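Local coordinates for scarecrow-like protein 3 (Arabidopsis thaliana, PDB 6KPB) that probably acts as a GRAS-family transcription factor in plant development, binding zinc finger proteins such as JACKDAW, at residues His196-Gly201 against Gln228-Val233. Numbering follows the deposited sequence.
Sequences HLRITG and QFNPVV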
# COMPACT_ATOMS: atom_id res chain seq x y z
N HIS A 196 -38.55 -17.34 16.29
CA HIS A 196 -37.14 -17.60 16.54
C HIS A 196 -36.36 -17.27 15.28
O HIS A 196 -36.60 -17.86 14.22
CB HIS A 196 -36.91 -19.05 16.96
CG HIS A 196 -35.46 -19.37 17.20
ND1 HIS A 196 -34.57 -19.58 16.17
CD2 HIS A 196 -34.76 -19.50 18.34
CE1 HIS A 196 -33.37 -19.83 16.67
NE2 HIS A 196 -33.46 -19.79 17.99
N LEU A 197 -35.43 -16.32 15.39
CA LEU A 197 -34.66 -15.85 14.25
C LEU A 197 -33.25 -16.41 14.31
O LEU A 197 -32.58 -16.30 15.34
CB LEU A 197 -34.62 -14.32 14.20
CG LEU A 197 -33.85 -13.75 13.01
CD1 LEU A 197 -34.39 -14.33 11.71
CD2 LEU A 197 -33.94 -12.24 13.01
N ARG A 198 -32.80 -17.00 13.21
CA ARG A 198 -31.43 -17.45 13.06
C ARG A 198 -30.86 -16.82 11.80
O ARG A 198 -31.50 -16.83 10.74
CB ARG A 198 -31.35 -18.97 12.99
CG ARG A 198 -29.95 -19.51 12.71
CD ARG A 198 -29.74 -20.85 13.39
NE ARG A 198 -28.66 -21.62 12.78
CZ ARG A 198 -28.85 -22.59 11.89
NH1 ARG A 198 -27.81 -23.23 11.38
NH2 ARG A 198 -30.08 -22.92 11.52
N ILE A 199 -29.66 -16.24 11.92
CA ILE A 199 -28.98 -15.61 10.80
C ILE A 199 -27.61 -16.25 10.65
O ILE A 199 -26.84 -16.31 11.61
CB ILE A 199 -28.86 -14.09 10.99
CG1 ILE A 199 -30.25 -13.45 11.02
CG2 ILE A 199 -28.01 -13.48 9.88
CD1 ILE A 199 -30.21 -11.94 11.06
N THR A 200 -27.31 -16.74 9.44
CA THR A 200 -26.01 -17.30 9.11
C THR A 200 -25.27 -16.30 8.24
O THR A 200 -25.71 -15.98 7.13
CB THR A 200 -26.15 -18.64 8.39
OG1 THR A 200 -26.82 -19.57 9.25
CG2 THR A 200 -24.79 -19.19 8.03
N GLY A 201 -24.14 -15.79 8.74
CA GLY A 201 -23.36 -14.78 8.05
C GLY A 201 -22.11 -15.38 7.42
O GLY A 201 -21.30 -16.01 8.11
N GLN A 228 -30.14 -16.28 17.07
CA GLN A 228 -28.87 -16.99 16.98
C GLN A 228 -28.14 -16.54 15.73
O GLN A 228 -28.74 -16.46 14.65
CB GLN A 228 -29.07 -18.51 16.97
CG GLN A 228 -27.79 -19.31 17.05
CD GLN A 228 -28.04 -20.79 17.25
OE1 GLN A 228 -29.19 -21.23 17.30
NE2 GLN A 228 -26.97 -21.56 17.37
N PHE A 229 -26.85 -16.24 15.87
CA PHE A 229 -25.99 -15.87 14.76
C PHE A 229 -24.80 -16.80 14.75
O PHE A 229 -24.02 -16.83 15.72
CB PHE A 229 -25.54 -14.41 14.86
CG PHE A 229 -24.61 -13.98 13.76
CD1 PHE A 229 -23.24 -14.14 13.90
CD2 PHE A 229 -25.09 -13.43 12.59
CE1 PHE A 229 -22.37 -13.75 12.90
CE2 PHE A 229 -24.23 -13.04 11.58
CZ PHE A 229 -22.87 -13.20 11.74
N ASN A 230 -24.65 -17.57 13.68
CA ASN A 230 -23.48 -18.42 13.50
C ASN A 230 -22.66 -17.90 12.33
O ASN A 230 -23.15 -17.88 11.19
CB ASN A 230 -23.87 -19.88 13.29
CG ASN A 230 -24.84 -20.08 12.14
OD1 ASN A 230 -25.59 -19.17 11.78
ND2 ASN A 230 -24.83 -21.27 11.56
N PRO A 231 -21.43 -17.44 12.56
CA PRO A 231 -20.60 -16.97 11.45
C PRO A 231 -20.02 -18.12 10.65
O PRO A 231 -19.81 -19.23 11.17
CB PRO A 231 -19.50 -16.17 12.15
CG PRO A 231 -19.37 -16.84 13.48
CD PRO A 231 -20.75 -17.29 13.86
N VAL A 232 -19.76 -17.86 9.38
CA VAL A 232 -19.11 -18.81 8.48
C VAL A 232 -17.98 -18.06 7.79
O VAL A 232 -18.23 -17.22 6.92
CB VAL A 232 -20.08 -19.41 7.46
CG1 VAL A 232 -19.33 -20.28 6.46
CG2 VAL A 232 -21.16 -20.23 8.17
N VAL A 233 -16.74 -18.36 8.17
CA VAL A 233 -15.56 -17.74 7.59
C VAL A 233 -15.19 -18.54 6.35
O VAL A 233 -14.67 -19.66 6.45
CB VAL A 233 -14.40 -17.68 8.58
CG1 VAL A 233 -13.16 -17.13 7.91
CG2 VAL A 233 -14.78 -16.83 9.79
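With chi1 of F229 at 178°, CG stands opposite the backbone N and the ring leans along the neighbouring strand toward I199 and G201; in I199 it is CG2 that lies opposite N (chi1 of CG1 -63°), which brings this methyl 4.0 Å from CD2 of F229. Farther along the same ring, CE2 and CZ reach CA of G201, each 4.0 Å away, where a CB would run into CZ, so the missing side chain makes room for the phenyl. Cutting F229 back to an alanine would remove the ring, which would probably strip CG2 of I199 of this contact and open a gap beside G201. On the face of R198, T200 and N230, the T200 methyl CG2 meets CG2 of V232 at 3.8 Å. R198 and Q228 run side by side on this face, their guanidinium and amide planes 50° apart, with CD of R198 beside OE1 of Q228. The R198 guanidinium continues to a salt bridge with E250 and a hydrogen bond to the R245 carbonyl, while OG1 of T200 is hydrogen-bonded to NE2 of H168.

Between the two faces the strands pair in parallel. I199 N donates almost straight to Q228 O (2.9 Å), Q228 N to L197 O (3.0 Å) and N230 N to I199 O (3.3 Å). The bond from G201 N to N230 O is weak, but V232 N closes on G201 O at 2.7 Å; P231 N faces away from strand 196-203, so the proline costs this pairing no bond. CA-H...O contacts, such as F229 CA to I199 O, supplement these bonds.

The pair forms a beta-alpha-beta unit, with helix 206-223 connecting the strands and touching F229 through M212 and A213. Strand 196-203 is flanked by strand 166-171 across from 227-233, while L197 and I199 pack on helix 178-189.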